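Local coordinates for adenylate cyclase-like protein (Chlamydia trachomatis, PDB 4QO6) that is a structural component of the type III secretion system, this chain being part of the periplasmic region of CdsD, which belongs to the inner-membrane ring, at residues I39-N44 / I69-V74; E77-L82 / S92-E97. One frame throughout, in Å; residues are numbered along the deposited sequence.

Contact 1: I39-N44 / I69-V74; sequences IGHVRN and IDDEAV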
ATOM      1  N   ILE A  39       8.965  -7.697  26.190  1.00 20.68           N
ATOM      2  CA  ILE A  39       9.187  -7.861  24.757  1.00 21.62           C
ATOM      3  C   ILE A  39       7.945  -7.506  23.947  1.00 19.50           C
ATOM      4  O   ILE A  39       6.840  -7.448  24.504  1.00 19.36           O
ATOM      5  CB  ILE A  39       9.719  -9.305  24.461  1.00 24.39           C
ATOM      6  CG1 ILE A  39      10.374  -9.386  23.079  1.00 30.01           C
ATOM      7  CG2 ILE A  39       8.657 -10.381  24.531  1.00 24.13           C
ATOM      8  CD1 ILE A  39      11.194 -10.655  22.897  1.00 31.13           C
ATOM      9  N   GLY A  40       8.127  -7.228  22.653  1.00 17.82           N
ATOM     10  CA  GLY A  40       7.027  -7.010  21.656  1.00 16.42           C
ATOM     11  C   GLY A  40       7.191  -5.669  20.931  1.00 17.67           C
ATOM     12  O   GLY A  40       8.315  -5.241  20.788  1.00 22.69           O
ATOM     13  N   HIS A  41       6.097  -5.028  20.458  1.00 17.62           N
ATOM     14  CA  HIS A  41       6.077  -3.812  19.633  1.00 15.04           C
ATOM     15  C   HIS A  41       5.161  -2.729  20.241  1.00 17.08           C
ATOM     16  O   HIS A  41       4.048  -3.057  20.752  1.00 14.07           O
ATOM     17  CB  HIS A  41       5.480  -4.133  18.254  1.00 15.75           C
ATOM     18  CG  HIS A  41       6.251  -5.168  17.489  1.00 19.48           C
ATOM     19  ND1 HIS A  41       7.158  -4.853  16.503  1.00 19.28           N
ATOM     20  CD2 HIS A  41       6.277  -6.513  17.604  1.00 20.88           C
ATOM     21  CE1 HIS A  41       7.702  -5.962  16.038  1.00 22.49           C
ATOM     22  NE2 HIS A  41       7.171  -6.985  16.688  1.00 22.83           N
ATOM     23  N   VAL A  42       5.584  -1.471  20.092  1.00 16.91           N
ATOM     24  CA  VAL A  42       4.730  -0.298  20.272  1.00 20.14           C
ATOM     25  C   VAL A  42       4.780   0.555  19.020  1.00 20.83           C
ATOM     26  O   VAL A  42       5.724   0.445  18.212  1.00 17.97           O
ATOM     27  CB  VAL A  42       5.091   0.566  21.525  1.00 19.22           C
ATOM     28  CG1 VAL A  42       4.944  -0.242  22.807  1.00 20.51           C
ATOM     29  CG2 VAL A  42       6.493   1.049  21.440  1.00 19.78           C
ATOM     30  N   ARG A  43       3.745   1.393  18.853  1.00 22.91           N
ATOM     31  CA  ARG A  43       3.648   2.363  17.693  1.00 27.43           C
ATOM     32  C   ARG A  43       4.904   3.272  17.524  1.00 25.23           C
ATOM     33  O   ARG A  43       5.407   3.405  16.412  1.00 24.54           O
ATOM     34  CB  ARG A  43       2.388   3.226  17.877  1.00 33.49           C
ATOM     35  CG  ARG A  43       2.113   4.244  16.772  1.00 44.78           C
ATOM     36  CD  ARG A  43       0.810   4.984  16.948  1.00 48.84           C
ATOM     37  NE  ARG A  43       0.784   5.648  18.262  1.00 63.01           N
ATOM     38  CZ  ARG A  43      -0.048   6.626  18.630  1.00 64.24           C
ATOM     39  NH1 ARG A  43      -0.952   7.135  17.787  1.00 65.08           N
ATOM     40  NH2 ARG A  43       0.066   7.127  19.856  1.00 69.90           N
ATOM     41  N   ASN A  44       5.423   3.854  18.639  1.00 24.41           N
ATOM     42  CA  ASN A  44       6.546   4.809  18.608  1.00 22.93           C
ATOM     43  C   ASN A  44       7.239   5.056  19.944  1.00 23.34           C
ATOM     44  O   ASN A  44       6.783   4.597  20.966  1.00 24.03           O
ATOM     45  CB  ASN A  44       6.106   6.146  17.993  1.00 25.15           C
ATOM     46  CG  ASN A  44       5.008   6.856  18.784  1.00 26.90           C
ATOM     47  OD1 ASN A  44       5.051   6.978  20.004  1.00 26.28           O
ATOM     48  ND2 ASN A  44       4.048   7.352  18.080  1.00 27.41           N
ATOM     49  N   ILE A  69      10.283  -3.239  20.601  1.00 20.49           N
ATOM     50  CA  ILE A  69      10.519  -2.582  19.317  1.00 21.83           C
ATOM     51  C   ILE A  69       9.650  -1.320  19.114  1.00 23.16           C
ATOM     52  O   ILE A  69       8.407  -1.345  19.273  1.00 22.38           O
ATOM     53  CB  ILE A  69      10.176  -3.569  18.184  1.00 23.51           C
ATOM     54  CG1 ILE A  69      10.969  -4.912  18.324  1.00 24.50           C
ATOM     55  CG2 ILE A  69      10.384  -2.945  16.836  1.00 22.65           C
ATOM     56  CD1 ILE A  69      12.456  -4.735  18.615  1.00 26.20           C
ATOM     57  N   ASP A  70      10.307  -0.227  18.751  1.00 20.93           N
ATOM     58  CA  ASP A  70       9.659   0.990  18.298  1.00 21.22           C
ATOM     59  C   ASP A  70       9.389   0.840  16.776  1.00 20.09           C
ATOM     60  O   ASP A  70      10.276   0.939  15.928  1.00 20.34           O
ATOM     61  CB  ASP A  70      10.584   2.156  18.624  1.00 21.33           C
ATOM     62  CG  ASP A  70      10.157   3.475  17.979  1.00 22.42           C
ATOM     63  OD1 ASP A  70       9.221   3.459  17.174  1.00 22.84           O
ATOM     64  OD2 ASP A  70      10.764   4.535  18.321  1.00 24.20           O
ATOM     65  N   ASP A  71       8.172   0.518  16.421  1.00 19.82           N
ATOM     66  CA  ASP A  71       7.862   0.230  15.027  1.00 20.31           C
ATOM     67  C   ASP A  71       8.142   1.420  14.107  1.00 23.01           C
ATOM     68  O   ASP A  71       8.515   1.215  12.940  1.00 22.09           O
ATOM     69  CB  ASP A  71       6.433  -0.247  14.881  1.00 20.11           C
ATOM     70  CG  ASP A  71       6.210  -1.649  15.423  1.00 20.23           C
ATOM     71  OD1 ASP A  71       7.179  -2.386  15.682  1.00 21.98           O
ATOM     72  OD2 ASP A  71       5.043  -2.055  15.555  1.00 20.14           O
ATOM     73  N   GLU A  72       8.008   2.648  14.624  1.00 20.55           N
ATOM     74  CA  GLU A  72       8.252   3.869  13.810  1.00 20.70           C
ATOM     75  C   GLU A  72       9.711   3.975  13.335  1.00 21.20           C
ATOM     76  O   GLU A  72       9.958   4.350  12.207  1.00 20.86           O
ATOM     77  CB  GLU A  72       7.865   5.127  14.606  1.00 20.24           C
ATOM     78  CG  GLU A  72       7.757   6.409  13.848  1.00 20.09           C
ATOM     79  CD  GLU A  72       7.478   7.637  14.756  1.00 20.96           C
ATOM     80  OE1 GLU A  72       8.302   8.034  15.677  1.00 19.18           O
ATOM     81  OE2 GLU A  72       6.395   8.199  14.528  1.00 19.21           O
ATOM     82  N   ALA A  73      10.655   3.697  14.224  1.00 20.03           N
ATOM     83  CA  ALA A  73      12.081   3.679  13.905  1.00 20.04           C
ATOM     84  C   ALA A  73      12.288   2.630  12.840  1.00 17.97           C
ATOM     85  O   ALA A  73      13.010   2.857  11.923  1.00 17.83           O
ATOM     86  CB  ALA A  73      12.948   3.349  15.139  1.00 19.02           C
ATOM     87  N   VAL A  74      11.621   1.489  12.979  1.00 17.27           N
ATOM     88  CA  VAL A  74      11.688   0.399  11.988  1.00 15.13           C
ATOM     89  C   VAL A  74      11.251   0.746  10.591  1.00 14.97           C
ATOM     90  O   VAL A  74      12.065   0.625   9.653  1.00 13.07           O
ATOM     91  CB  VAL A  74      10.990  -0.871  12.436  1.00 15.54           C
ATOM     92  CG1 VAL A  74      11.104  -1.931  11.356  1.00 16.55           C
ATOM     93  CG2 VAL A  74      11.600  -1.409  13.768  1.00 15.94           C
TER
HETATM   94  O   HOH W   1       3.913   7.231  15.234  1.00 37.72           O
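H41 and D71 meet through a short hydrogen bond, 2.6 Å from ND1 to OD1, at the close-packed end of this contact. The carboxylate oxygen receives it on its syn lone pair and lies 8° out of the imidazole plane, although the two flat groups are turned 48° against each other. D71 OD2 is also held, by the backbone N of G99, so both oxygens have a donor and the carboxylate's rotation is fixed; a charged carboxylate here would probably favour a protonated imidazole. I69 runs alongside H41, pointing the same way, with its CG1 over one face of the ring, while Y126 meets that ring edge-to-face.

The backbones pair in parallel: I69 N donates to G40 O (2.8 Å), V42 N to I69 O (2.9 Å) and D71 N to V42 O (3.0 Å). V42, on the sheet face away from H41, packs on helix 45-56.

Past V42 the grip slackens. E72 N reaches R43 O only weakly, at 3.2 Å, and a water bridges N44 ND2 to E72 OE2. R43 turns away to a salt bridge with D47, and N44 OD1 caps the following helix at D47 N. D70 is the N-cap of helix 71-83; with CG anti to the backbone N (chi1 169°), its OD1 accepts weakly from E72 N and A73 N. The pairing closes a right-handed beta-alpha-beta unit, 41-42, 45-56 and 63-70, whose last strand passes directly into helix 71-83.

Contact 2: E77-L82 / S92-E97; sequences EMNILL and SMQSPE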
ATOM      1  N   GLU A  77      13.455   3.779   9.091  1.00 19.56           N
ATOM      2  CA  GLU A  77      14.744   3.245   8.700  1.00 23.88           C
ATOM      3  C   GLU A  77      14.595   2.576   7.326  1.00 21.61           C
ATOM      4  O   GLU A  77      15.305   2.893   6.430  1.00 23.43           O
ATOM      5  CB  GLU A  77      15.251   2.262   9.760  1.00 29.47           C
ATOM      6  CG  GLU A  77      16.524   1.498   9.379  1.00 40.34           C
ATOM      7  CD  GLU A  77      16.482  -0.020   9.657  1.00 54.66           C
ATOM      8  OE1 GLU A  77      16.086  -0.444  10.788  1.00 57.42           O
ATOM      9  OE2 GLU A  77      16.866  -0.810   8.734  1.00 67.14           O
ATOM     10  N   MET A  78      13.627   1.707   7.148  1.00 20.61           N
ATOM     11  CA  MET A  78      13.444   1.011   5.877  1.00 22.56           C
ATOM     12  C   MET A  78      13.159   1.979   4.712  1.00 21.00           C
ATOM     13  O   MET A  78      13.661   1.788   3.610  1.00 16.97           O
ATOM     14  CB  MET A  78      12.329  -0.074   6.032  1.00 24.47           C
ATOM     15  CG  MET A  78      12.153  -1.106   4.881  1.00 32.21           C
ATOM     16  SD  MET A  78      13.562  -2.218   4.330  1.00 36.76           S
ATOM     17  CE  MET A  78      14.500  -2.363   5.833  1.00 37.36           C
ATOM     18  N   ASN A  79      12.378   3.035   4.972  1.00 20.26           N
ATOM     19  CA  ASN A  79      12.052   4.036   3.967  1.00 19.46           C
ATOM     20  C   ASN A  79      13.259   4.784   3.568  1.00 20.10           C
ATOM     21  O   ASN A  79      13.349   5.187   2.415  1.00 18.74           O
ATOM     22  CB  ASN A  79      10.997   5.056   4.470  1.00 19.41           C
ATOM     23  CG  ASN A  79       9.628   4.441   4.557  1.00 21.02           C
ATOM     24  OD1 ASN A  79       9.416   3.375   3.967  1.00 19.44           O
ATOM     25  ND2 ASN A  79       8.679   5.079   5.332  1.00 19.91           N
ATOM     26  N   ILE A  80      14.175   5.010   4.519  1.00 19.85           N
ATOM     27  CA  ILE A  80      15.454   5.647   4.168  1.00 21.24           C
ATOM     28  C   ILE A  80      16.210   4.710   3.180  1.00 24.05           C
ATOM     29  O   ILE A  80      16.742   5.189   2.177  1.00 26.10           O
ATOM     30  CB  ILE A  80      16.300   6.013   5.408  1.00 19.41           C
ATOM     31  CG1 ILE A  80      15.688   7.182   6.170  1.00 19.41           C
ATOM     32  CG2 ILE A  80      17.726   6.354   5.025  1.00 21.15           C
ATOM     33  CD1 ILE A  80      16.341   7.431   7.536  1.00 18.18           C
ATOM     34  N   LEU A  81      16.224   3.390   3.413  1.00 24.28           N
ATOM     35  CA  LEU A  81      16.977   2.490   2.497  1.00 27.12           C
ATOM     36  C   LEU A  81      16.348   2.450   1.130  1.00 25.84           C
ATOM     37  O   LEU A  81      17.048   2.383   0.134  1.00 23.42           O
ATOM     38  CB  LEU A  81      17.046   1.062   2.995  1.00 28.26           C
ATOM     39  CG  LEU A  81      17.780   0.869   4.315  1.00 33.04           C
ATOM     40  CD1 LEU A  81      17.713  -0.593   4.773  1.00 33.77           C
ATOM     41  CD2 LEU A  81      19.218   1.367   4.157  1.00 31.00           C
ATOM     42  N   LEU A  82      15.023   2.416   1.082  1.00 25.49           N
ATOM     43  CA  LEU A  82      14.345   2.287  -0.197  1.00 25.76           C
ATOM     44  C   LEU A  82      14.542   3.550  -1.048  1.00 27.78           C
ATOM     45  O   LEU A  82      14.682   3.448  -2.267  1.00 24.59           O
ATOM     46  CB  LEU A  82      12.884   2.012   0.004  1.00 26.00           C
ATOM     47  CG  LEU A  82      12.522   0.665   0.629  1.00 26.66           C
ATOM     48  CD1 LEU A  82      11.105   0.759   1.178  1.00 25.74           C
ATOM     49  CD2 LEU A  82      12.660  -0.470  -0.386  1.00 26.23           C
ATOM     50  N   SER A  92       7.126   2.669  -0.275  1.00 28.73           N
ATOM     51  CA  SER A  92       7.295   2.977   1.133  1.00 26.26           C
ATOM     52  C   SER A  92       6.612   2.001   2.079  1.00 25.29           C
ATOM     53  O   SER A  92       5.743   1.249   1.686  1.00 24.24           O
ATOM     54  CB  SER A  92       6.806   4.375   1.417  1.00 27.96           C
ATOM     55  OG  SER A  92       5.483   4.517   1.043  1.00 28.93           O
ATOM     56  N   MET A  93       7.032   2.054   3.339  1.00 21.35           N
ATOM     57  CA  MET A  93       6.565   1.180   4.382  1.00 23.70           C
ATOM     58  C   MET A  93       5.977   2.022   5.535  1.00 24.89           C
ATOM     59  O   MET A  93       6.513   3.104   5.883  1.00 25.27           O
ATOM     60  CB  MET A  93       7.701   0.312   4.921  1.00 24.56           C
ATOM     61  CG  MET A  93       7.289  -0.636   6.057  1.00 27.40           C
ATOM     62  SD  MET A  93       8.611  -1.760   6.565  1.00 29.57           S
ATOM     63  CE  MET A  93       8.471  -2.896   5.196  1.00 26.05           C
ATOM     64  N   GLN A  94       4.899   1.487   6.085  1.00 24.79           N
ATOM     65  CA  GLN A  94       4.140   2.041   7.193  1.00 30.58           C
ATOM     66  C   GLN A  94       3.745   0.875   8.106  1.00 25.60           C
ATOM     67  O   GLN A  94       4.070  -0.274   7.839  1.00 21.92           O
ATOM     68  CB  GLN A  94       2.855   2.785   6.723  1.00 31.93           C
ATOM     69  CG  GLN A  94       3.079   3.992   5.802  1.00 44.18           C
ATOM     70  CD  GLN A  94       3.887   5.192   6.394  1.00 49.30           C
ATOM     71  OE1 GLN A  94       3.535   5.738   7.465  1.00 60.19           O
ATOM     72  NE2 GLN A  94       4.947   5.649   5.649  1.00 44.07           N
ATOM     73  N   SER A  95       3.071   1.225   9.189  1.00 22.56           N
ATOM     74  CA  SER A  95       2.545   0.310  10.147  1.00 23.90           C
ATOM     75  C   SER A  95       1.225   0.855  10.686  1.00 26.57           C
ATOM     76  O   SER A  95       1.259   1.841  11.422  1.00 24.30           O
ATOM     77  CB  SER A  95       3.466   0.213  11.339  1.00 22.51           C
ATOM     78  OG  SER A  95       2.824  -0.614  12.316  1.00 22.64           O
ATOM     79  N   PRO A  96       0.083   0.209  10.353  1.00 26.28           N
ATOM     80  CA  PRO A  96      -1.189   0.741  10.840  1.00 27.81           C
ATOM     81  C   PRO A  96      -1.448   0.275  12.288  1.00 30.49           C
ATOM     82  O   PRO A  96      -2.323   0.766  12.961  1.00 28.96           O
ATOM     83  CB  PRO A  96      -2.199   0.136   9.880  1.00 25.83           C
ATOM     84  CG  PRO A  96      -1.568  -1.159   9.508  1.00 27.29           C
ATOM     85  CD  PRO A  96      -0.118  -0.842   9.346  1.00 26.32           C
ATOM     86  N   GLU A  97      -0.678  -0.677  12.770  1.00 31.44           N
ATOM     87  CA  GLU A  97      -0.727  -0.967  14.196  1.00 31.21           C
ATOM     88  C   GLU A  97       0.456  -1.792  14.674  1.00 27.88           C
ATOM     89  O   GLU A  97       1.127  -2.431  13.872  1.00 27.33           O
ATOM     90  CB  GLU A  97      -2.031  -1.630  14.580  1.00 33.27           C
ATOM     91  CG  GLU A  97      -2.512  -2.704  13.647  1.00 38.19           C
ATOM     92  CD  GLU A  97      -3.448  -3.647  14.338  1.00 44.00           C
ATOM     93  OE1 GLU A  97      -3.257  -3.853  15.551  1.00 53.43           O
ATOM     94  OE2 GLU A  97      -4.373  -4.176  13.687  1.00 50.03           O
TER
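N79 and M93 each have about 60 Å² buried by this contact, and the N79 amide grips the M93 backbone at two points. M93 N donates to N79 OD1 over 2.8 Å, lying in the carbonyl plane on a lone pair, with a C=O...donor angle of 131°. The other half of the amide answers: N79 ND2 donates to M93 O over 3.0 Å, the acceptor a little out of the amide plane. Gripping an N-H and a C=O of the same residue sets the amide's orientation and leaves little doubt which end is oxygen. With CG anti to its own carbonyl carbon (chi1 -73°), N79 reaches across from the helix flank to the edge of the strand.

That edge belongs to 92-95, an outermost strand of the sheet 92-95, 100-107, 130-136, whose other side pairs with 100-107 through S92 and Q94; helices 71-83 and 110-123 pack on the sheet as the helical layer of this BON-clan domain. Helix and strand axes run nearly antiparallel, at 171°, and approach to 7.5 Å.

M78, the third residue by buried area, supplies the apolar half. Its CG comes 4.0 Å from M93 SD, the two side chains crossing obliquely, and both methionines also touch F124. M93 has an extended chain up to its sulfur and bends only at chi3, whereas M78 is bent at both chi2 and chi3, carries its end away from the strand, and also packs on L120.

In the fold
Helix 71-83 joins the two contacts: its first turn belongs to contact 1 and its later turns to contact 2, the centres lying about 12 Å apart. They also touch directly but loosely, D71 OD2 standing 4.2 Å from S95 OG and 4.3 Å from E97 O. Contact 1 sits where one domain hands over to the next, since strand 63-70 belongs to the first sheet while helix 71-83 packs on strand 92-95 of the second; contact 2 lies inside that second domain. F124 touches both V74 and the methionine pair. A bound PEG molecule, probably from crystallisation, donates a hydrogen bond to N79 O and lies about 3 Å from the Q94 side chain.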